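Local coordinates for protein geranyltranstransferase (PDB 4LLS) that probably condenses isopentenyl diphosphate with an allylic diphosphate, releasing diphosphate, to form farnesyl or geranylgeranyl diphosphate in isoprenoid biosynthesis, at residues A33-H38 and E83-A88; G67-E72 and A203-S208; R75-A80 and A290-K295; A152-D157 and A213-A218. All coordinates share one frame; numbering follows the deposited sequence.

Contact 1: residues A33-H38 and E83-A88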
loop_
_atom_site.group_PDB
_atom_site.type_symbol
_atom_site.label_atom_id
_atom_site.label_comp_id
_atom_site.label_asym_id
_atom_site.label_seq_id
_atom_site.Cartn_x
_atom_site.Cartn_y
_atom_site.Cartn_z
ATOM N N ALA A 33 18.216 -11.944 -10.834
ATOM C CA ALA A 33 19.358 -11.454 -10.064
ATOM C C ALA A 33 19.288 -9.912 -9.908
ATOM O O ALA A 33 19.587 -9.403 -8.817
ATOM C CB ALA A 33 20.675 -11.880 -10.721
ATOM N N ALA A 34 18.885 -9.195 -10.956
ATOM C CA ALA A 34 18.778 -7.747 -10.921
ATOM C C ALA A 34 17.704 -7.252 -9.949
ATOM O O ALA A 34 17.954 -6.331 -9.186
ATOM C CB ALA A 34 18.525 -7.160 -12.276
ATOM N N VAL A 35 16.556 -7.925 -9.924
ATOM C CA VAL A 35 15.501 -7.561 -8.977
ATOM C C VAL A 35 15.961 -7.817 -7.552
ATOM O O VAL A 35 15.762 -6.991 -6.667
ATOM C CB VAL A 35 14.198 -8.299 -9.303
ATOM C CG1 VAL A 35 13.196 -8.127 -8.164
ATOM C CG2 VAL A 35 13.608 -7.786 -10.593
ATOM N N GLN A 36 16.567 -8.961 -7.297
ATOM C CA GLN A 36 17.047 -9.245 -5.949
ATOM C C GLN A 36 18.089 -8.233 -5.512
ATOM O O GLN A 36 18.017 -7.738 -4.380
ATOM C CB GLN A 36 17.562 -10.663 -5.796
ATOM C CG GLN A 36 17.924 -11.011 -4.353
ATOM C CD GLN A 36 16.694 -11.082 -3.485
ATOM O OE1 GLN A 36 15.771 -11.859 -3.772
ATOM N NE2 GLN A 36 16.592 -10.154 -2.530
ATOM N N ALA A 37 18.979 -7.850 -6.425
ATOM C CA ALA A 37 20.028 -6.876 -6.088
ATOM C C ALA A 37 19.428 -5.539 -5.736
ATOM O O ALA A 37 19.881 -4.865 -4.820
ATOM C CB ALA A 37 20.997 -6.731 -7.224
ATOM N N HIS A 38 18.362 -5.165 -6.428
ATOM C CA HIS A 38 17.718 -3.887 -6.194
ATOM C C HIS A 38 16.966 -3.891 -4.868
ATOM O O HIS A 38 17.065 -2.922 -4.111
ATOM C CB HIS A 38 16.774 -3.486 -7.337
ATOM C CG HIS A 38 16.714 -2.006 -7.526
ATOM N ND1 HIS A 38 15.609 -1.233 -7.244
ATOM C CD2 HIS A 38 17.717 -1.137 -7.800
ATOM C CE1 HIS A 38 15.915 0.045 -7.440
ATOM N NE2 HIS A 38 17.185 0.118 -7.790
ATOM N N GLU A 83 16.832 2.338 -15.554
ATOM C CA GLU A 83 15.559 2.991 -15.216
ATOM C C GLU A 83 14.472 1.940 -14.933
ATOM O O GLU A 83 13.757 1.999 -13.918
ATOM C CB GLU A 83 15.061 3.933 -16.302
ATOM C CG GLU A 83 15.964 5.145 -16.417
ATOM C CD GLU A 83 15.696 5.980 -17.633
ATOM O OE1 GLU A 83 14.600 5.915 -18.212
ATOM O OE2 GLU A 83 16.611 6.787 -17.947
ATOM N N ALA A 84 14.381 0.932 -15.793
ATOM C CA ALA A 84 13.267 0.001 -15.733
ATOM C C ALA A 84 13.310 -0.806 -14.449
ATOM O O ALA A 84 12.269 -1.240 -13.968
ATOM C CB ALA A 84 13.312 -0.921 -16.930
ATOM N N ILE A 85 14.494 -1.050 -13.897
ATOM C CA ILE A 85 14.625 -1.824 -12.649
ATOM C C ILE A 85 13.731 -1.265 -11.520
ATOM O O ILE A 85 13.297 -2.014 -10.651
ATOM C CB ILE A 85 16.097 -1.958 -12.215
ATOM C CG1 ILE A 85 16.239 -3.022 -11.157
ATOM C CG2 ILE A 85 16.670 -0.623 -11.746
ATOM C CD1 ILE A 85 15.828 -4.425 -11.552
ATOM N N TRP A 86 13.546 0.064 -11.460
ATOM C CA TRP A 86 12.736 0.645 -10.401
ATOM C C TRP A 86 11.303 0.110 -10.496
ATOM O O TRP A 86 10.697 -0.251 -9.469
ATOM C CB TRP A 86 12.771 2.169 -10.464
ATOM C CG TRP A 86 14.126 2.724 -10.121
ATOM C CD1 TRP A 86 15.156 2.957 -10.975
ATOM C CD2 TRP A 86 14.610 2.980 -8.812
ATOM N NE1 TRP A 86 16.294 3.322 -10.253
ATOM C CE2 TRP A 86 15.984 3.334 -8.919
ATOM C CE3 TRP A 86 14.038 2.865 -7.538
ATOM C CZ2 TRP A 86 16.765 3.611 -7.804
ATOM C CZ3 TRP A 86 14.799 3.173 -6.456
ATOM C CH2 TRP A 86 16.147 3.572 -6.588
ATOM N N SER A 87 10.720 0.160 -11.687
ATOM C CA SER A 87 9.353 -0.308 -11.879
ATOM C C SER A 87 9.258 -1.830 -11.763
ATOM O O SER A 87 8.256 -2.377 -11.264
ATOM C CB SER A 87 8.855 0.124 -13.241
ATOM O OG SER A 87 8.630 1.505 -13.273
ATOM N N ALA A 88 10.284 -2.542 -12.180
ATOM C CA ALA A 88 10.305 -3.991 -12.022
ATOM C C ALA A 88 10.298 -4.399 -10.558
ATOM O O ALA A 88 9.610 -5.355 -10.158
ATOM C CB ALA A 88 11.533 -4.598 -12.747
#
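Within the all-helical prenyl synthase fold, the N-terminal helix 22-43 packs on helix 81-102 through Ala-34, Val-35 and His-38 on one side and Ile-85, Trp-86 and Ala-88 on the other. The two short segments cross at -78°, with their axes 9.8 Å apart, so the contact is confined to a small patch centred on Ile-85. The Ile-85 side chain splits between two neighbours. Its CG1 stands anti to the backbone N (chi1 -166°) and carries CD1 into the first helix, where Ile-85 CD1 lies 3.9 Å from Ala-34 CB and 4.1 Å from Val-35 CG2. The Ile-85 CG2 branch instead sits over one face of the His-38 imidazole, 4.2 Å from the ring centroid, as a CH-pi contact. Beside this, His-38 drives its edge into the face of the Trp-86 indole. The planes stand 86° apart, and the centroids of the imidazole and the six-membered ring of Trp-86 are separated by 4.3 Å, a close T-shaped pair. Val-35 CG2 closes the patch at the side, 4.4 Å from Ala-88 CB. Trp-86 also stacks on His-145, which ties the aromatic cluster to the chain beyond helix 125-144. The two segments meet by apolar and aromatic packing alone. The methyl over one face and the indole against its edge probably limit how far the His-38 ring can turn, so that shape rather than polar bonding sets its place between the helices.

Contact 2: residues G67-E72 and A203-S208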
loop_
_atom_site.group_PDB
_atom_site.type_symbol
_atom_site.label_atom_id
_atom_site.label_comp_id
_atom_site.label_asym_id
_atom_site.label_seq_id
_atom_site.Cartn_x
_atom_site.Cartn_y
_atom_site.Cartn_z
ATOM N N GLY A 67 8.244 -8.692 -12.621
ATOM C CA GLY A 67 9.407 -7.850 -12.855
ATOM C C GLY A 67 10.111 -8.065 -14.179
ATOM O O GLY A 67 10.515 -7.111 -14.885
ATOM N N PHE A 68 10.129 -9.319 -14.607
ATOM C CA PHE A 68 10.682 -9.645 -15.929
ATOM C C PHE A 68 9.880 -9.013 -17.042
ATOM O O PHE A 68 10.446 -8.492 -18.031
ATOM C CB PHE A 68 10.757 -11.175 -16.109
ATOM C CG PHE A 68 11.281 -11.622 -17.425
ATOM C CD1 PHE A 68 10.457 -12.303 -18.311
ATOM C CD2 PHE A 68 12.630 -11.503 -17.717
ATOM C CE1 PHE A 68 10.973 -12.804 -19.507
ATOM C CE2 PHE A 68 13.150 -12.032 -18.888
ATOM C CZ PHE A 68 12.324 -12.694 -19.753
ATOM N N LEU A 69 8.557 -9.053 -16.951
ATOM C CA LEU A 69 7.730 -8.390 -17.939
ATOM C C LEU A 69 8.049 -6.909 -18.063
ATOM O O LEU A 69 8.055 -6.340 -19.150
ATOM C CB LEU A 69 6.238 -8.613 -17.669
ATOM C CG LEU A 69 5.744 -10.024 -17.982
ATOM C CD1 LEU A 69 4.362 -10.247 -17.419
ATOM C CD2 LEU A 69 5.729 -10.287 -19.489
ATOM N N VAL A 70 8.260 -6.260 -16.917
ATOM C CA VAL A 70 8.608 -4.843 -16.940
ATOM C C VAL A 70 9.925 -4.637 -17.668
ATOM O O VAL A 70 10.023 -3.819 -18.584
ATOM C CB VAL A 70 8.706 -4.242 -15.521
ATOM C CG1 VAL A 70 9.271 -2.834 -15.540
ATOM C CG2 VAL A 70 7.353 -4.263 -14.842
ATOM N N LEU A 71 10.917 -5.412 -17.296
ATOM C CA LEU A 71 12.260 -5.258 -17.897
ATOM C C LEU A 71 12.225 -5.560 -19.387
ATOM O O LEU A 71 12.867 -4.880 -20.182
ATOM C CB LEU A 71 13.267 -6.155 -17.209
ATOM C CG LEU A 71 13.552 -5.804 -15.753
ATOM C CD1 LEU A 71 14.508 -6.766 -15.099
ATOM C CD2 LEU A 71 14.099 -4.405 -15.643
ATOM N N GLU A 72 11.486 -6.572 -19.780
ATOM C CA GLU A 72 11.496 -6.975 -21.188
ATOM C C GLU A 72 10.626 -6.099 -22.061
ATOM O O GLU A 72 10.950 -5.855 -23.220
ATOM C CB GLU A 72 11.149 -8.461 -21.320
ATOM C CG GLU A 72 12.218 -9.361 -20.793
ATOM C CD GLU A 72 13.569 -9.133 -21.460
ATOM O OE1 GLU A 72 14.581 -9.073 -20.739
ATOM O OE2 GLU A 72 13.585 -8.940 -22.692
ATOM N N ALA A 203 -4.667 -8.110 -13.218
ATOM C CA ALA A 203 -4.398 -6.683 -13.152
ATOM C C ALA A 203 -2.904 -6.402 -13.004
ATOM O O ALA A 203 -2.371 -5.518 -13.691
ATOM C CB ALA A 203 -5.167 -6.058 -11.983
ATOM N N LEU A 204 -2.214 -7.109 -12.126
ATOM C CA LEU A 204 -0.792 -6.815 -11.949
ATOM C C LEU A 204 -0.026 -7.297 -13.147
ATOM O O LEU A 204 1.006 -6.727 -13.469
ATOM C CB LEU A 204 -0.193 -7.469 -10.704
ATOM C CG LEU A 204 -0.746 -7.070 -9.351
ATOM C CD1 LEU A 204 0.198 -7.564 -8.262
ATOM C CD2 LEU A 204 -1.008 -5.565 -9.284
ATOM N N ILE A 205 -0.436 -8.389 -13.782
ATOM C CA ILE A 205 0.306 -8.877 -14.981
ATOM C C ILE A 205 0.099 -7.868 -16.108
ATOM O O ILE A 205 1.040 -7.538 -16.854
ATOM C CB ILE A 205 -0.147 -10.317 -15.352
ATOM C CG1 ILE A 205 0.439 -11.283 -14.360
ATOM C CG2 ILE A 205 0.300 -10.653 -16.767
ATOM C CD1 ILE A 205 -0.093 -12.693 -14.437
ATOM N N GLY A 206 -1.083 -7.313 -16.205
ATOM C CA GLY A 206 -1.361 -6.237 -17.162
ATOM C C GLY A 206 -0.531 -4.995 -16.929
ATOM O O GLY A 206 0.002 -4.395 -17.873
ATOM N N TRP A 207 -0.380 -4.585 -15.681
ATOM C CA TRP A 207 0.455 -3.434 -15.354
ATOM C C TRP A 207 1.888 -3.718 -15.761
ATOM O O TRP A 207 2.553 -2.877 -16.347
ATOM C CB TRP A 207 0.360 -3.104 -13.869
ATOM C CG TRP A 207 1.015 -1.796 -13.491
ATOM C CD1 TRP A 207 0.427 -0.552 -13.534
ATOM C CD2 TRP A 207 2.407 -1.557 -13.206
ATOM N NE1 TRP A 207 1.329 0.410 -13.180
ATOM C CE2 TRP A 207 2.555 -0.154 -13.032
ATOM C CE3 TRP A 207 3.538 -2.358 -13.129
ATOM C CZ2 TRP A 207 3.765 0.417 -12.664
ATOM C CZ3 TRP A 207 4.746 -1.792 -12.788
ATOM C CH2 TRP A 207 4.856 -0.412 -12.558
ATOM N N SER A 208 2.368 -4.915 -15.468
ATOM C CA SER A 208 3.744 -5.274 -15.759
ATOM C C SER A 208 4.043 -5.236 -17.250
ATOM O O SER A 208 5.089 -4.713 -17.675
ATOM C CB SER A 208 4.032 -6.668 -15.238
ATOM O OG SER A 208 3.831 -6.779 -13.846
#
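Leu-69 and Val-70 of helix 65-76 straddle the Ser-208 end of segment 203-208, one side chain on each flank of the line along which the two helices meet. The segments run nearly parallel, 23° apart, with axes 8.8 Å from each other, and the small serine side chain is consistent with this close approach. Ser-208 CB lies beside Leu-69 CB, 3.8 Å away. The hydroxyl turns back on its own helix: Ser-208 OG is anti to the carbonyl carbon (chi1 -59°) and donates to Leu-204 O at 2.9 Å, which gives the buried hydroxyl a partner without recourse to the other helix. Leu-204 O also accepts from Ser-208 N, and the two donors grip it from opposite faces of its plane. The Ser-208 carbonyl oxygen points at Val-70 and receives a CA-H...O contact from Val-70 CA at 3.6 Å. On one flank Leu-69 extends past Ser-208 and its CD1 meets Ile-205 CG2 at 4.1 Å, the two side chains crossing at a slant. On the other, Val-70 CG2 approaches Trp-207 CZ3 obliquely, also at 4.1 Å. The indole is held at its far side, where NE1 donates to Ser-161 OG and Leu-158 O of helix 152-166. The contact lies in the core of the helical bundle: Leu-69 packs on helices 221-244 and 297-308, Val-70 and Ser-208 on helix 81-102, and Ile-205 on Phe-234, a residue of the isopentenyl diphosphate pocket.

Contact 3: residues R75-A80 and A290-K295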
loop_
_atom_site.group_PDB
_atom_site.type_symbol
_atom_site.label_atom_id
_atom_site.label_comp_id
_atom_site.label_asym_id
_atom_site.label_seq_id
_atom_site.Cartn_x
_atom_site.Cartn_y
_atom_site.Cartn_z
ATOM N N ARG A 75 12.766 -3.100 -22.566
ATOM C CA ARG A 75 13.782 -3.426 -23.615
ATOM C C ARG A 75 13.164 -3.271 -24.989
ATOM O O ARG A 75 13.742 -2.650 -25.912
ATOM C CB ARG A 75 14.348 -4.824 -23.417
ATOM C CG ARG A 75 15.501 -5.118 -24.392
ATOM C CD ARG A 75 15.795 -6.613 -24.523
ATOM N NE ARG A 75 15.957 -7.268 -23.245
ATOM C CZ ARG A 75 17.095 -7.305 -22.566
ATOM N NH1 ARG A 75 18.159 -6.637 -23.009
ATOM N NH2 ARG A 75 17.160 -7.929 -21.400
ATOM N N LEU A 76 11.941 -3.751 -25.138
ATOM C CA LEU A 76 11.203 -3.695 -26.393
ATOM C C LEU A 76 11.044 -2.248 -26.863
ATOM O O LEU A 76 10.998 -1.968 -28.079
ATOM C CB LEU A 76 9.846 -4.375 -26.209
ATOM C CG LEU A 76 8.921 -4.458 -27.386
ATOM C CD1 LEU A 76 9.517 -5.291 -28.511
ATOM C CD2 LEU A 76 7.595 -5.066 -26.931
ATOM N N HIS A 77 10.935 -1.337 -25.892
ATOM C CA HIS A 77 10.690 0.076 -26.179
ATOM C C HIS A 77 11.970 0.907 -25.988
ATOM O O HIS A 77 11.891 2.140 -25.947
ATOM C CB HIS A 77 9.556 0.582 -25.295
ATOM C CG HIS A 77 8.211 0.264 -25.836
ATOM N ND1 HIS A 77 7.511 -0.877 -25.504
ATOM C CD2 HIS A 77 7.463 0.902 -26.756
ATOM C CE1 HIS A 77 6.412 -0.945 -26.230
ATOM N NE2 HIS A 77 6.310 0.179 -26.915
ATOM N N ASP A 78 13.115 0.249 -26.025
ATOM C CA ASP A 78 14.445 0.885 -25.910
ATOM C C ASP A 78 14.606 1.785 -24.670
ATOM O O ASP A 78 15.259 2.852 -24.698
ATOM C CB ASP A 78 14.765 1.709 -27.176
ATOM C CG ASP A 78 14.774 0.864 -28.435
ATOM O OD1 ASP A 78 15.230 -0.296 -28.383
ATOM O OD2 ASP A 78 14.278 1.368 -29.461
ATOM N N ILE A 79 14.009 1.355 -23.568
ATOM C CA ILE A 79 14.163 2.032 -22.281
ATOM C C ILE A 79 15.302 1.368 -21.500
ATOM O O ILE A 79 15.365 0.159 -21.431
ATOM C CB ILE A 79 12.866 1.929 -21.458
ATOM C CG1 ILE A 79 11.745 2.700 -22.120
ATOM C CG2 ILE A 79 13.082 2.381 -20.017
ATOM C CD1 ILE A 79 11.934 4.213 -22.118
ATOM N N ALA A 80 16.142 2.176 -20.857
ATOM C CA ALA A 80 17.337 1.695 -20.174
ATOM C C ALA A 80 16.947 0.772 -19.024
ATOM O O ALA A 80 16.037 1.097 -18.247
ATOM C CB ALA A 80 18.142 2.874 -19.628
ATOM N N ALA A 290 2.252 -9.305 -32.845
ATOM C CA ALA A 290 2.641 -9.309 -34.282
ATOM C C ALA A 290 3.189 -7.966 -34.719
ATOM O O ALA A 290 4.163 -7.905 -35.502
ATOM C CB ALA A 290 1.488 -9.717 -35.171
ATOM N N THR A 291 2.646 -6.887 -34.166
ATOM C CA THR A 291 3.058 -5.557 -34.596
ATOM C C THR A 291 4.472 -5.194 -34.150
ATOM O O THR A 291 5.027 -4.236 -34.673
ATOM C CB THR A 291 2.064 -4.461 -34.179
ATOM O OG1 THR A 291 1.923 -4.458 -32.757
ATOM C CG2 THR A 291 0.734 -4.682 -34.866
ATOM N N TYR A 292 5.056 -5.938 -33.195
ATOM C CA TYR A 292 6.409 -5.707 -32.704
ATOM C C TYR A 292 7.428 -6.499 -33.529
ATOM O O TYR A 292 8.636 -6.290 -33.402
ATOM C CB TYR A 292 6.552 -6.090 -31.229
ATOM C CG TYR A 292 5.925 -5.102 -30.300
ATOM C CD1 TYR A 292 6.461 -3.828 -30.120
ATOM C CD2 TYR A 292 4.784 -5.447 -29.565
ATOM C CE1 TYR A 292 5.875 -2.927 -29.237
ATOM C CE2 TYR A 292 4.206 -4.569 -28.690
ATOM C CZ TYR A 292 4.746 -3.318 -28.523
ATOM O OH TYR A 292 4.206 -2.412 -27.646
ATOM N N GLY A 293 6.938 -7.470 -34.287
ATOM C CA GLY A 293 7.829 -8.351 -35.048
ATOM C C GLY A 293 8.819 -9.080 -34.168
ATOM O O GLY A 293 8.522 -9.402 -33.009
ATOM N N ALA A 294 9.998 -9.363 -34.695
ATOM C CA ALA A 294 10.918 -10.299 -34.051
ATOM C C ALA A 294 11.459 -9.796 -32.705
ATOM O O ALA A 294 11.930 -10.603 -31.872
ATOM C CB ALA A 294 12.065 -10.688 -34.991
ATOM N N LYS A 295 11.413 -8.478 -32.504
ATOM C CA LYS A 295 11.965 -7.881 -31.292
ATOM C C LYS A 295 11.217 -8.406 -30.059
ATOM O O LYS A 295 11.739 -8.384 -28.949
ATOM C CB LYS A 295 11.865 -6.369 -31.380
ATOM C CG LYS A 295 12.737 -5.641 -30.372
ATOM C CD LYS A 295 12.727 -4.141 -30.617
ATOM C CE LYS A 295 13.751 -3.422 -29.755
ATOM N NZ LYS A 295 13.525 -1.957 -29.758
#
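Leu-76 and Lys-295 bring the C-terminal end of helix 65-76 against the turn ahead of helix 297-308, with Tyr-292 beside them. Leu-76 CD2 sits over the centre of the Tyr-292 ring, 3.5 Å from its centroid and only 7° off the normal, a well-centred CH-pi contact. The other methyl, Leu-76 CD1, lies 3.7 Å from Lys-295 CG. The lysine chain is extended beyond CG and runs past the leucine to the helix end. There Lys-295 NZ makes two bonds, donating to Leu-76 O at 3.0 Å, from above the carbonyl plane, and to Asp-78 OD1 in a 2.7 Å salt bridge. The ammonium group thus meets both a carboxylate and a backbone carbonyl at the negative end of the helix, which would probably favour its charged form. Asp-78 is set there by a Schellman motif, in which it takes positive phi and its N bonds back to Arg-75 O. At the far end of the ring, Tyr-292 OH lies 3.0 Å from His-77 CE1, at the imidazole edge; the imidazole is fixed by ND1 bonding to Thr-73 O. With an alanine at Tyr-292, Leu-76 CD2 would lose the ring face beneath it, and a gap would probably open beside His-77. Around this surface contact, Tyr-292 and His-77 both lean on Leu-223 of helix 221-244, and His-77 also touches Ala-213 at the end of helix 190-215.

Contact 4: residues A152-D157 and A213-A218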
loop_
_atom_site.group_PDB
_atom_site.type_symbol
_atom_site.label_atom_id
_atom_site.label_comp_id
_atom_site.label_asym_id
_atom_site.label_seq_id
_atom_site.Cartn_x
_atom_site.Cartn_y
_atom_site.Cartn_z
ATOM N N ALA A 152 8.590 13.128 -15.086
ATOM C CA ALA A 152 7.624 13.087 -13.999
ATOM C C ALA A 152 6.238 12.671 -14.428
ATOM O O ALA A 152 5.485 12.073 -13.648
ATOM C CB ALA A 152 7.606 14.432 -13.278
ATOM N N GLU A 153 5.837 13.022 -15.644
ATOM C CA GLU A 153 4.569 12.592 -16.163
ATOM C C GLU A 153 4.514 11.055 -16.240
ATOM O O GLU A 153 3.523 10.483 -15.810
ATOM C CB GLU A 153 4.275 13.169 -17.548
ATOM C CG GLU A 153 2.766 13.167 -17.821
ATOM C CD GLU A 153 2.012 14.299 -17.122
ATOM O OE1 GLU A 153 0.923 14.046 -16.551
ATOM O OE2 GLU A 153 2.465 15.464 -17.197
ATOM N N VAL A 154 5.609 10.438 -16.637
ATOM C CA VAL A 154 5.680 8.968 -16.701
ATOM C C VAL A 154 5.576 8.415 -15.285
ATOM O O VAL A 154 4.762 7.501 -15.052
ATOM C CB VAL A 154 6.983 8.507 -17.377
ATOM C CG1 VAL A 154 7.240 7.023 -17.115
ATOM C CG2 VAL A 154 6.927 8.776 -18.876
ATOM N N ARG A 155 6.312 8.978 -14.336
ATOM C CA ARG A 155 6.282 8.447 -12.953
ATOM C C ARG A 155 4.894 8.579 -12.336
ATOM O O ARG A 155 4.380 7.661 -11.691
ATOM C CB ARG A 155 7.328 9.073 -12.048
ATOM C CG ARG A 155 8.725 8.870 -12.598
ATOM C CD ARG A 155 9.810 8.991 -11.565
ATOM N NE ARG A 155 9.752 10.214 -10.779
ATOM C CZ ARG A 155 10.096 11.415 -11.242
ATOM N NH1 ARG A 155 10.636 11.574 -12.462
ATOM N NH2 ARG A 155 10.062 12.440 -10.421
ATOM N N ALA A 156 4.285 9.732 -12.474
ATOM C CA ALA A 156 2.955 9.930 -11.914
ATOM C C ALA A 156 1.948 8.981 -12.540
ATOM O O ALA A 156 1.101 8.431 -11.821
ATOM C CB ALA A 156 2.523 11.361 -12.161
ATOM N N ASP A 157 2.055 8.737 -13.848
ATOM C CA ASP A 157 1.159 7.855 -14.546
ATOM C C ASP A 157 1.393 6.397 -14.160
ATOM O O ASP A 157 0.424 5.628 -14.079
ATOM C CB ASP A 157 1.270 8.006 -16.047
ATOM C CG ASP A 157 0.188 7.228 -16.777
ATOM O OD1 ASP A 157 -1.005 7.533 -16.556
ATOM O OD2 ASP A 157 0.548 6.282 -17.490
ATOM N N ALA A 213 5.778 0.155 -22.359
ATOM C CA ALA A 213 5.168 1.131 -23.220
ATOM C C ALA A 213 4.928 2.421 -22.439
ATOM O O ALA A 213 5.194 3.520 -22.959
ATOM C CB ALA A 213 3.889 0.589 -23.820
ATOM N N ARG A 214 4.402 2.321 -21.223
ATOM C CA ARG A 214 4.187 3.520 -20.433
ATOM C C ARG A 214 5.494 4.294 -20.205
ATOM O O ARG A 214 5.537 5.531 -20.304
ATOM C CB ARG A 214 3.500 3.155 -19.122
ATOM C CG ARG A 214 2.044 2.808 -19.294
ATOM C CD ARG A 214 1.365 2.580 -17.957
ATOM N NE ARG A 214 -0.078 2.374 -18.097
ATOM C CZ ARG A 214 -0.774 1.357 -17.613
ATOM N NH1 ARG A 214 -0.191 0.405 -16.902
ATOM N NH2 ARG A 214 -2.092 1.325 -17.789
ATOM N N LEU A 215 6.589 3.601 -19.949
ATOM C CA LEU A 215 7.886 4.220 -19.722
ATOM C C LEU A 215 8.340 5.000 -20.964
ATOM O O LEU A 215 9.034 6.001 -20.833
ATOM C CB LEU A 215 8.937 3.187 -19.364
ATOM C CG LEU A 215 8.764 2.605 -17.944
ATOM C CD1 LEU A 215 9.590 1.354 -17.748
ATOM C CD2 LEU A 215 9.197 3.633 -16.925
ATOM N N ALA A 216 7.904 4.547 -22.127
ATOM C CA ALA A 216 8.324 5.181 -23.391
ATOM C C ALA A 216 7.250 6.117 -23.935
ATOM O O ALA A 216 7.360 6.613 -25.051
ATOM C CB ALA A 216 8.676 4.107 -24.417
ATOM N N GLN A 217 6.188 6.342 -23.167
ATOM C CA GLN A 217 5.077 7.194 -23.579
ATOM C C GLN A 217 4.536 6.705 -24.931
ATOM O O GLN A 217 4.250 7.504 -25.839
ATOM C CB GLN A 217 5.547 8.675 -23.644
ATOM C CG GLN A 217 6.125 9.201 -22.316
ATOM C CD GLN A 217 6.898 10.517 -22.452
ATOM O OE1 GLN A 217 8.129 10.566 -22.362
ATOM N NE2 GLN A 217 6.172 11.568 -22.708
ATOM N N ALA A 218 4.427 5.381 -25.056
ATOM C CA ALA A 218 4.004 4.701 -26.274
ATOM C C ALA A 218 2.657 4.026 -26.102
ATOM O O ALA A 218 2.188 3.888 -24.985
ATOM C CB ALA A 218 5.034 3.667 -26.677
HETATM O O HOH W 1 -1.211 4.861 -18.701
#
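Val-154, near the start of helix 152-166, is the tight part of this contact, wedged against the C-terminal end of helix 190-215. Its chi1 of 165° turns CG1 toward Leu-215 and CG2 toward Gln-217. Val-154 CG2 presses on Gln-217 CG at 3.6 Å and on Arg-214 O at 3.8 Å. Val-154 CG1 meets Leu-215 CA at 3.9 Å and is equally far from Leu-215 CD2. Gln-217 extends beyond CG and crosses the valine at about a right angle, laying its aliphatic part against the methyl. An alanine in place of Val-154 would remove both methyls and is likely to leave Gln-217 CG and Leu-215 CD2 facing a gap. One turn further on, the fit is looser and wetter. Asp-157 OD2 stays 4.0 Å from Arg-214 NE, too far for a salt bridge, and the carboxylate and guanidinium planes are 71° apart. A water joins them, donating to Asp-157 OD2 at 2.6 Å and accepting from Arg-214 NE at 2.8 Å, so the opposite charges are probably coupled through it. Away from this interface, helix 152-166 faces the second subunit, where Glu-153 forms a salt bridge with Arg-155 of that other chain. The surface that Val-154 packs on is a helix terminus of Schellman type: Gln-217, with positive phi, is its C-prime residue, Ala-218 N bonds to Ala-213 O and Gln-217 N to Arg-214 O.

Contacts 2 and 3 share helix 65-76, contact 2 using its first turns and contact 3 its C-terminal end, with centres about 14 Å apart. Helix 190-215 likewise serves contact 2 in its second half and contact 4 at its end, also about 14 Å from centre to centre. Contact 1 adds the N-terminal helix and touches contact 2 where Ala-88 and Ser-87 pack on Gly-67 and Val-70; contacts 3 and 4 meet at His-77. Along the chain the segments of contacts 1 and 2, and of 2 and 3, alternate, whereas contact 4 falls between the two segments of contact 3. Sequence-distant helices are thus tied together from central contact 2, near the isopentenyl diphosphate, to helix ends and a connecting loop about 21 Å from the chain's centre.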